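Inorganic polyphosphate/ATP-glucomannokinase (Arthrobacter sp., PDB 1WOQ) phosphorylates glucose and mannose, drawing on either inorganic polyphosphate or ATP as the phosphoryl donor. Local coordinates at residues A94-K99 / D178-A183; D123-G128 / G161-N166; L145-G150 / Q203-H208. All coordinates share one frame; numbering follows the deposited sequence.

From the N terminus, the chain first passes 94-99, a loop of the N-terminal lobe, then 123-128 at the start of helix 123-134, then 145-150 on the central strand of the second lobe's sheet. The return to 161-166 closes contact 2, whose loop lies wholly within the longer one closed when 178-183 completes contact 1. Contact 3 closes last, at 203-208, and crosses both of the others. Contact 1 brings the loop before helix 106-114 to helix 179-183 and contact 2 joins helix 123-134 to strand 162-164; both touch the glucose. Contact 3 joins helix 195-213 to the sheet, its Y205 packing on A179 of contact 1 and its V146 on G128 of contact 2.

Contact 1: A94-K99 / D178-A183; sequences AANVDK and DAETKA. With BGC (beta-D-glucopyranose), chain C.
E180 faces A95 and N96 beside the sugar's O1, in the cleft between the two lobes of the actin-like ATPase fold to which ROK kinases belong. All three residues line the pocket, and the sugar's anomeric hydroxyl sits among them. E180 OE1 lies 2.6 Å from O1 of the glucose, which may give it a proton although a second acceptor is near. The methyl of A95 comes to 3.4 Å from the same O1, measured from CB, and keeps 4.2 Å between CB and E180 OE2; alanine suits a wall that must stay close without filling the site. The amide of N96 and the carboxylate of E180 approach from opposite directions and lie nearly in one plane, 13° apart.

The carboxylate gets there because E180 sets CG between its backbone N and carbonyl carbon (chi1 66°) and then runs extended, a reach for which glutamate has the length. I153 N also donates to OE1, which fixes that oxygen beside O1 of the sugar. Behind it, D178 has two tasks: OD1 N-caps helix 179-183 through a weak bond from E180 N (3.2 Å), while OD2 bonds H171 ND1, leaving H171 NE2 for the glucose. D178 thus touches two first-shell residues, E180 through its backbone and H171 through its ring.

On the facing loop, A94 to V97 form a type I turn that presents A95 and N96. The long side chain of K99 folds back to brace it, NZ donating to A94 O (2.9 Å) and V97 O (3.0 Å). In the first turn of helix 179-183, D178 O accepts twice from T181, from its N and from its hydroxyl; OG1 arrives at 2.6 Å, in the carbonyl plane on a lone pair.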
loop_
_atom_site.group_PDB
_atom_site.type_symbol
_atom_site.label_atom_id
_atom_site.label_comp_id
_atom_site.label_asym_id
_atom_site.label_seq_id
_atom_site.Cartn_x
_atom_site.Cartn_y
_atom_site.Cartn_z
ATOM N N ALA A 94 10.436 -8.852 -4.541
ATOM C CA ALA A 94 10.154 -7.986 -5.683
ATOM C C ALA A 94 9.254 -8.746 -6.641
ATOM O O ALA A 94 9.589 -8.937 -7.809
ATOM C CB ALA A 94 11.461 -7.599 -6.380
ATOM N N ALA A 95 8.104 -9.173 -6.133
ATOM C CA ALA A 95 7.151 -9.945 -6.917
ATOM C C ALA A 95 6.800 -9.358 -8.280
ATOM O O ALA A 95 6.819 -10.065 -9.289
ATOM C CB ALA A 95 5.881 -10.159 -6.113
ATOM N N ASN A 96 6.486 -8.068 -8.317
ATOM C CA ASN A 96 6.089 -7.446 -9.572
ATOM C C ASN A 96 6.922 -6.241 -9.990
ATOM O O ASN A 96 6.429 -5.334 -10.665
ATOM C CB ASN A 96 4.607 -7.081 -9.493
ATOM C CG ASN A 96 3.745 -8.272 -9.124
ATOM O OD1 ASN A 96 3.095 -8.294 -8.073
ATOM N ND2 ASN A 96 3.747 -9.283 -9.983
ATOM N N VAL A 97 8.187 -6.244 -9.587
ATOM C CA VAL A 97 9.115 -5.175 -9.934
ATOM C C VAL A 97 10.443 -5.812 -10.339
ATOM O O VAL A 97 10.659 -7.004 -10.110
ATOM C CB VAL A 97 9.342 -4.206 -8.750
ATOM C CG1 VAL A 97 8.032 -3.518 -8.387
ATOM C CG2 VAL A 97 9.892 -4.953 -7.555
ATOM N N ASP A 98 11.329 -5.023 -10.941
ATOM C CA ASP A 98 12.624 -5.544 -11.382
ATOM C C ASP A 98 13.354 -6.258 -10.249
ATOM O O ASP A 98 13.488 -5.725 -9.146
ATOM C CB ASP A 98 13.502 -4.413 -11.914
ATOM C CG ASP A 98 14.662 -4.926 -12.740
ATOM O OD1 ASP A 98 14.434 -5.299 -13.910
ATOM O OD2 ASP A 98 15.793 -4.974 -12.219
ATOM N N LYS A 99 13.850 -7.458 -10.531
ATOM C CA LYS A 99 14.544 -8.238 -9.519
ATOM C C LYS A 99 15.827 -7.606 -8.980
ATOM O O LYS A 99 16.362 -8.056 -7.970
ATOM C CB LYS A 99 14.812 -9.646 -10.052
ATOM C CG LYS A 99 13.523 -10.383 -10.398
ATOM C CD LYS A 99 12.594 -10.453 -9.184
ATOM C CE LYS A 99 11.202 -10.937 -9.560
ATOM N NZ LYS A 99 10.484 -9.949 -10.418
ATOM N N ASP A 178 -0.256 -19.279 -6.720
ATOM C CA ASP A 178 0.070 -18.144 -5.874
ATOM C C ASP A 178 -1.224 -17.333 -5.975
ATOM O O ASP A 178 -1.684 -17.038 -7.076
ATOM C CB ASP A 178 1.260 -17.391 -6.475
ATOM C CG ASP A 178 1.498 -16.059 -5.814
ATOM O OD1 ASP A 178 0.769 -15.100 -6.141
ATOM O OD2 ASP A 178 2.407 -15.974 -4.967
ATOM N N ALA A 179 -1.818 -16.992 -4.834
ATOM C CA ALA A 179 -3.093 -16.277 -4.813
ATOM C C ALA A 179 -3.251 -15.112 -5.784
ATOM O O ALA A 179 -4.236 -15.047 -6.515
ATOM C CB ALA A 179 -3.404 -15.807 -3.394
ATOM N N GLU A 180 -2.294 -14.191 -5.803
ATOM C CA GLU A 180 -2.424 -13.037 -6.682
ATOM C C GLU A 180 -2.304 -13.335 -8.168
ATOM O O GLU A 180 -2.748 -12.534 -8.989
ATOM C CB GLU A 180 -1.425 -11.936 -6.295
ATOM C CG GLU A 180 0.034 -12.280 -6.490
ATOM C CD GLU A 180 0.924 -11.055 -6.376
ATOM O OE1 GLU A 180 0.693 -10.242 -5.461
ATOM O OE2 GLU A 180 1.853 -10.906 -7.199
ATOM N N THR A 181 -1.717 -14.471 -8.530
ATOM C CA THR A 181 -1.589 -14.788 -9.946
ATOM C C THR A 181 -2.965 -15.069 -10.545
ATOM O O THR A 181 -3.147 -15.008 -11.760
ATOM C CB THR A 181 -0.650 -15.996 -10.189
ATOM O OG1 THR A 181 -1.213 -17.180 -9.616
ATOM C CG2 THR A 181 0.710 -15.737 -9.566
ATOM N N LYS A 182 -3.940 -15.352 -9.685
ATOM C CA LYS A 182 -5.297 -15.633 -10.145
ATOM C C LYS A 182 -6.351 -14.621 -9.688
ATOM O O LYS A 182 -7.370 -14.438 -10.362
ATOM C CB LYS A 182 -5.727 -17.029 -9.678
ATOM C CG LYS A 182 -5.035 -18.176 -10.396
ATOM C CD LYS A 182 -5.457 -18.236 -11.855
ATOM C CE LYS A 182 -4.835 -19.427 -12.566
ATOM N NZ LYS A 182 -5.325 -19.543 -13.970
ATOM N N ALA A 183 -6.105 -13.948 -8.565
ATOM C CA ALA A 183 -7.092 -13.017 -8.024
ATOM C C ALA A 183 -6.748 -11.530 -7.955
ATOM O O ALA A 183 -7.505 -10.757 -7.373
ATOM C CB ALA A 183 -7.529 -13.502 -6.636
HETATM C C2 BGC C . 3.861 -7.852 -3.146
HETATM C C3 BGC C . 3.474 -7.083 -1.875
HETATM C C4 BGC C . 2.639 -5.847 -2.243
HETATM C C5 BGC C . 1.442 -6.271 -3.107
HETATM C C6 BGC C . 0.598 -5.108 -3.591
HETATM C C1 BGC C . 2.592 -8.189 -3.933
HETATM O O1 BGC C . 2.910 -8.851 -5.108
HETATM O O2 BGC C . 4.548 -9.042 -2.799
HETATM O O3 BGC C . 4.641 -6.688 -1.169
HETATM O O4 BGC C . 2.174 -5.208 -1.058
HETATM O O5 BGC C . 1.904 -6.982 -4.276
HETATM O O6 BGC C . 1.389 -4.132 -4.251
#

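Contact 2: D123-G128 / G161-N166; sequences DADAAG and GKLVPN. With BGC (beta-D-glucopyranose), chain C.
D125 points from helix 123-134 at the chain leaving strand 162-164, and its side chain crosses that of L163 at about a right angle. The two methyls of L163 both rest on one side of the aspartate's stem: CD1 lies 3.8 Å from D125 CG, and CD2 is equally close, 3.8 Å, to D125 CB. A branched leucine suits this place, since it packs on the aliphatic and flat parts of the aspartate while also touching I158 of the neighbouring strand 153-159 and I121 of strand 118-122 in the other sheet.

With CG beside the backbone N and anti to the carbonyl carbon (chi1 -78°), the carboxylate swings out to the 161-166 segment, where both oxygens are held. D125 OD2 accepts from N166 N at 2.8 Å, an almost straight bond (171°) that uses the syn lone pair. P165 CA adds a contact with the same oxygen at 3.6 Å. At the other oxygen, a water donates to D125 OD1 and to V164 O, 2.7 Å from each, so the aspartate reaches a carbonyl that it could not itself bond as an acceptor. With its two oxygens engaged in different directions, the carboxylate has little freedom to rotate. N166 has a left-handed backbone conformation, which asparagine tolerates better than most residues.

The start of the helix is tied down as well, because N122 OD1 accepts from D125 N. D123, two residues earlier, is turned to the glucose instead: its OD1 accepts from O6 at 2.7 Å and its OD2 from O4 at 2.5 Å. One carboxylate therefore spans the 4- and 6-hydroxyls of the sugar, a bidentate grip that belongs to the glucose site in the interlobe cleft of this ROK-family, actin-like fold.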
loop_
_atom_site.group_PDB
_atom_site.type_symbol
_atom_site.label_atom_id
_atom_site.label_comp_id
_atom_site.label_asym_id
_atom_site.label_seq_id
_atom_site.Cartn_x
_atom_site.Cartn_y
_atom_site.Cartn_z
ATOM N N ASP A 123 3.990 -1.087 0.748
ATOM C CA ASP A 123 2.819 -0.337 0.302
ATOM C C ASP A 123 1.498 -0.740 0.965
ATOM O O ASP A 123 0.694 0.125 1.331
ATOM C CB ASP A 123 2.686 -0.401 -1.227
ATOM C CG ASP A 123 2.456 -1.813 -1.752
ATOM O OD1 ASP A 123 1.825 -1.938 -2.822
ATOM O OD2 ASP A 123 2.911 -2.790 -1.121
ATOM N N ALA A 124 1.263 -2.040 1.122
ATOM C CA ALA A 124 0.029 -2.497 1.759
ATOM C C ALA A 124 0.049 -2.136 3.245
ATOM O O ALA A 124 -0.976 -1.746 3.807
ATOM C CB ALA A 124 -0.139 -4.010 1.572
ATOM N N ASP A 125 1.218 -2.263 3.874
ATOM C CA ASP A 125 1.369 -1.920 5.288
ATOM C C ASP A 125 1.008 -0.451 5.506
ATOM O O ASP A 125 0.343 -0.105 6.487
ATOM C CB ASP A 125 2.807 -2.161 5.764
ATOM C CG ASP A 125 3.109 -3.630 6.028
ATOM O OD1 ASP A 125 2.216 -4.482 5.830
ATOM O OD2 ASP A 125 4.251 -3.926 6.439
ATOM N N ALA A 126 1.448 0.409 4.589
ATOM C CA ALA A 126 1.156 1.841 4.683
ATOM C C ALA A 126 -0.351 2.053 4.577
ATOM O O ALA A 126 -0.936 2.814 5.346
ATOM C CB ALA A 126 1.876 2.606 3.570
ATOM N N ALA A 127 -0.979 1.371 3.624
ATOM C CA ALA A 127 -2.424 1.484 3.449
ATOM C C ALA A 127 -3.119 1.052 4.739
ATOM O O ALA A 127 -4.127 1.639 5.140
ATOM C CB ALA A 127 -2.888 0.613 2.282
ATOM N N GLY A 128 -2.574 0.024 5.385
ATOM C CA GLY A 128 -3.143 -0.467 6.631
ATOM C C GLY A 128 -3.029 0.545 7.758
ATOM O O GLY A 128 -3.986 0.756 8.514
ATOM N N GLY A 161 -5.060 -2.216 16.465
ATOM C CA GLY A 161 -4.664 -0.942 15.890
ATOM C C GLY A 161 -3.186 -0.777 15.587
ATOM O O GLY A 161 -2.761 0.287 15.126
ATOM N N LYS A 162 -2.400 -1.819 15.832
ATOM C CA LYS A 162 -0.964 -1.760 15.582
ATOM C C LYS A 162 -0.592 -2.602 14.371
ATOM O O LYS A 162 -1.180 -3.652 14.135
ATOM C CB LYS A 162 -0.181 -2.275 16.794
ATOM C CG LYS A 162 -0.491 -1.578 18.109
ATOM C CD LYS A 162 0.498 -1.999 19.196
ATOM C CE LYS A 162 0.500 -3.507 19.420
ATOM N NZ LYS A 162 1.596 -3.939 20.340
ATOM N N LEU A 163 0.392 -2.144 13.610
ATOM C CA LEU A 163 0.824 -2.883 12.431
ATOM C C LEU A 163 1.760 -4.042 12.748
ATOM O O LEU A 163 2.780 -3.865 13.412
ATOM C CB LEU A 163 1.529 -1.947 11.440
ATOM C CG LEU A 163 2.231 -2.620 10.253
ATOM C CD1 LEU A 163 1.198 -3.173 9.271
ATOM C CD2 LEU A 163 3.129 -1.603 9.554
ATOM N N VAL A 164 1.382 -5.233 12.288
ATOM C CA VAL A 164 2.208 -6.432 12.403
ATOM C C VAL A 164 2.793 -6.358 10.988
ATOM O O VAL A 164 2.149 -6.745 10.014
ATOM C CB VAL A 164 1.343 -7.699 12.572
ATOM C CG1 VAL A 164 2.221 -8.938 12.549
ATOM C CG2 VAL A 164 0.581 -7.624 13.899
ATOM N N PRO A 165 4.029 -5.857 10.862
ATOM C CA PRO A 165 4.681 -5.702 9.561
ATOM C C PRO A 165 4.956 -6.862 8.624
ATOM O O PRO A 165 5.155 -8.005 9.035
ATOM C CB PRO A 165 5.967 -4.959 9.917
ATOM C CG PRO A 165 6.318 -5.558 11.235
ATOM C CD PRO A 165 4.983 -5.594 11.955
ATOM N N ASN A 166 4.948 -6.508 7.342
ATOM C CA ASN A 166 5.275 -7.405 6.247
ATOM C C ASN A 166 4.473 -8.680 6.017
ATOM O O ASN A 166 5.033 -9.686 5.588
ATOM C CB ASN A 166 6.768 -7.748 6.336
ATOM C CG ASN A 166 7.661 -6.531 6.123
ATOM O OD1 ASN A 166 8.552 -6.238 6.931
ATOM N ND2 ASN A 166 7.428 -5.820 5.028
HETATM C C2 BGC C . 3.861 -7.852 -3.146
HETATM C C3 BGC C . 3.474 -7.083 -1.875
HETATM C C4 BGC C . 2.639 -5.847 -2.243
HETATM C C5 BGC C . 1.442 -6.271 -3.107
HETATM C C6 BGC C . 0.598 -5.108 -3.591
HETATM C C1 BGC C . 2.592 -8.189 -3.933
HETATM O O1 BGC C . 2.910 -8.851 -5.108
HETATM O O2 BGC C . 4.548 -9.042 -2.799
HETATM O O3 BGC C . 4.641 -6.688 -1.169
HETATM O O4 BGC C . 2.174 -5.208 -1.058
HETATM O O5 BGC C . 1.904 -6.982 -4.276
HETATM O O6 BGC C . 1.389 -4.132 -4.251
HETATM O O HOH W 1 1.421 -6.529 7.475
#

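Contact 3: L145-G150 / Q203-H208; sequences LVITLG and QRYFSH
Q203 O is gripped twice by S207, from OG at 2.7 Å and from the backbone N at 3.0 Å, in the helical turn that bears Y205 and F206, whose rings meet I147. Serine suits this outer side, where its hydroxyl can bond back to the helix. On the inner side the contact is apolar. With CG1 beside the backbone N (chi1 -58°) and CG2 anti to it, I147 divides its branches between the two rings: CG1 meets F206 CE2 at 3.8 Å and CG2 meets Y205 CE2 at 4.0 Å, while CD1 reaches the tyrosine's end, 4.0 Å from Y205 OH. That hydroxyl bonds L169 O. The beta-branch of isoleucine lets one residue fill both places, and an alanine here would probably open a gap against the two rings, leaving F206 less firmly seated. The rings also pack together, Y205 CD2 standing 4.1 Å above the centre of the F206 face; F206 meets F218 edge-to-face as well. Strand 143-149 runs between strands 153-159 and 217-221 at the middle of its sheet, with helix 195-213 covering the I147 side while V146 points to the other side, where helix 123-134 lies.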
loop_
_atom_site.group_PDB
_atom_site.type_symbol
_atom_site.label_atom_id
_atom_site.label_comp_id
_atom_site.label_asym_id
_atom_site.label_seq_id
_atom_site.Cartn_x
_atom_site.Cartn_y
_atom_site.Cartn_z
ATOM N N LEU A 145 -7.653 -7.181 8.824
ATOM C CA LEU A 145 -6.807 -7.417 7.661
ATOM C C LEU A 145 -7.212 -6.553 6.481
ATOM O O LEU A 145 -8.338 -6.629 5.998
ATOM C CB LEU A 145 -6.850 -8.901 7.271
ATOM C CG LEU A 145 -6.460 -9.874 8.391
ATOM C CD1 LEU A 145 -6.596 -11.312 7.898
ATOM C CD2 LEU A 145 -5.035 -9.594 8.846
ATOM N N VAL A 146 -6.282 -5.716 6.032
ATOM C CA VAL A 146 -6.524 -4.838 4.896
ATOM C C VAL A 146 -5.923 -5.530 3.675
ATOM O O VAL A 146 -4.710 -5.703 3.583
ATOM C CB VAL A 146 -5.847 -3.468 5.105
ATOM C CG1 VAL A 146 -6.242 -2.511 3.984
ATOM C CG2 VAL A 146 -6.259 -2.893 6.454
ATOM N N ILE A 147 -6.788 -5.954 2.761
ATOM C CA ILE A 147 -6.354 -6.650 1.557
ATOM C C ILE A 147 -6.493 -5.705 0.371
ATOM O O ILE A 147 -7.588 -5.222 0.093
ATOM C CB ILE A 147 -7.235 -7.895 1.301
ATOM C CG1 ILE A 147 -7.183 -8.836 2.511
ATOM C CG2 ILE A 147 -6.792 -8.600 0.028
ATOM C CD1 ILE A 147 -5.795 -9.390 2.829
ATOM N N THR A 148 -5.388 -5.437 -0.323
ATOM C CA THR A 148 -5.436 -4.547 -1.477
ATOM C C THR A 148 -5.424 -5.339 -2.784
ATOM O O THR A 148 -4.633 -6.270 -2.960
ATOM C CB THR A 148 -4.258 -3.541 -1.464
ATOM O OG1 THR A 148 -3.014 -4.240 -1.599
ATOM C CG2 THR A 148 -4.247 -2.767 -0.156
ATOM N N LEU A 149 -6.314 -4.965 -3.697
ATOM C CA LEU A 149 -6.422 -5.635 -4.988
ATOM C C LEU A 149 -5.961 -4.713 -6.115
ATOM O O LEU A 149 -6.582 -3.691 -6.382
ATOM C CB LEU A 149 -7.875 -6.061 -5.224
ATOM C CG LEU A 149 -8.498 -6.929 -4.124
ATOM C CD1 LEU A 149 -9.981 -7.119 -4.398
ATOM C CD2 LEU A 149 -7.785 -8.276 -4.061
ATOM N N GLY A 150 -4.865 -5.077 -6.771
ATOM C CA GLY A 150 -4.351 -4.256 -7.852
ATOM C C GLY A 150 -3.428 -5.085 -8.715
ATOM O O GLY A 150 -3.789 -6.193 -9.103
ATOM N N GLN A 203 -14.368 -15.183 -3.021
ATOM C CA GLN A 203 -15.058 -15.950 -1.981
ATOM C C GLN A 203 -14.073 -16.981 -1.444
ATOM O O GLN A 203 -13.965 -17.187 -0.235
ATOM C CB GLN A 203 -16.281 -16.666 -2.563
ATOM C CG GLN A 203 -16.964 -17.670 -1.620
ATOM C CD GLN A 203 -17.526 -17.027 -0.364
ATOM O OE1 GLN A 203 -18.018 -15.902 -0.397
ATOM N NE2 GLN A 203 -17.472 -17.751 0.749
ATOM N N ARG A 204 -13.358 -17.624 -2.360
ATOM C CA ARG A 204 -12.372 -18.632 -1.992
ATOM C C ARG A 204 -11.233 -18.015 -1.194
ATOM O O ARG A 204 -10.843 -18.542 -0.148
ATOM C CB ARG A 204 -11.800 -19.305 -3.243
ATOM C CG ARG A 204 -10.798 -20.418 -2.946
ATOM C CD ARG A 204 -11.465 -21.547 -2.172
ATOM N NE ARG A 204 -10.876 -21.757 -0.853
ATOM C CZ ARG A 204 -9.756 -22.439 -0.626
ATOM N NH1 ARG A 204 -9.091 -22.991 -1.630
ATOM N NH2 ARG A 204 -9.303 -22.569 0.612
ATOM N N TYR A 205 -10.698 -16.903 -1.689
ATOM C CA TYR A 205 -9.585 -16.229 -1.018
ATOM C C TYR A 205 -9.947 -15.744 0.382
ATOM O O TYR A 205 -9.275 -16.084 1.361
ATOM C CB TYR A 205 -9.096 -15.035 -1.848
ATOM C CG TYR A 205 -7.905 -14.329 -1.231
ATOM C CD1 TYR A 205 -6.613 -14.833 -1.389
ATOM C CD2 TYR A 205 -8.073 -13.186 -0.448
ATOM C CE1 TYR A 205 -5.514 -14.215 -0.778
ATOM C CE2 TYR A 205 -6.986 -12.565 0.166
ATOM C CZ TYR A 205 -5.710 -13.086 -0.002
ATOM O OH TYR A 205 -4.634 -12.486 0.622
ATOM N N PHE A 206 -11.008 -14.949 0.487
ATOM C CA PHE A 206 -11.401 -14.426 1.785
ATOM C C PHE A 206 -11.869 -15.484 2.774
ATOM O O PHE A 206 -11.597 -15.368 3.968
ATOM C CB PHE A 206 -12.461 -13.330 1.632
ATOM C CG PHE A 206 -11.906 -12.035 1.114
ATOM C CD1 PHE A 206 -12.011 -11.704 -0.231
ATOM C CD2 PHE A 206 -11.237 -11.162 1.970
ATOM C CE1 PHE A 206 -11.458 -10.520 -0.719
ATOM C CE2 PHE A 206 -10.681 -9.977 1.494
ATOM C CZ PHE A 206 -10.792 -9.657 0.144
ATOM N N SER A 207 -12.558 -16.518 2.298
ATOM C CA SER A 207 -13.000 -17.562 3.217
ATOM C C SER A 207 -11.781 -18.334 3.725
ATOM O O SER A 207 -11.751 -18.778 4.872
ATOM C CB SER A 207 -14.006 -18.508 2.538
ATOM O OG SER A 207 -13.423 -19.216 1.468
ATOM N N HIS A 208 -10.766 -18.487 2.880
ATOM C CA HIS A 208 -9.558 -19.188 3.302
ATOM C C HIS A 208 -8.822 -18.359 4.352
ATOM O O HIS A 208 -8.432 -18.876 5.397
ATOM C CB HIS A 208 -8.621 -19.439 2.117
ATOM C CG HIS A 208 -7.351 -20.137 2.496
ATOM N ND1 HIS A 208 -6.103 -19.606 2.249
ATOM C CD2 HIS A 208 -7.139 -21.322 3.115
ATOM C CE1 HIS A 208 -5.177 -20.435 2.698
ATOM N NE2 HIS A 208 -5.779 -21.483 3.229
#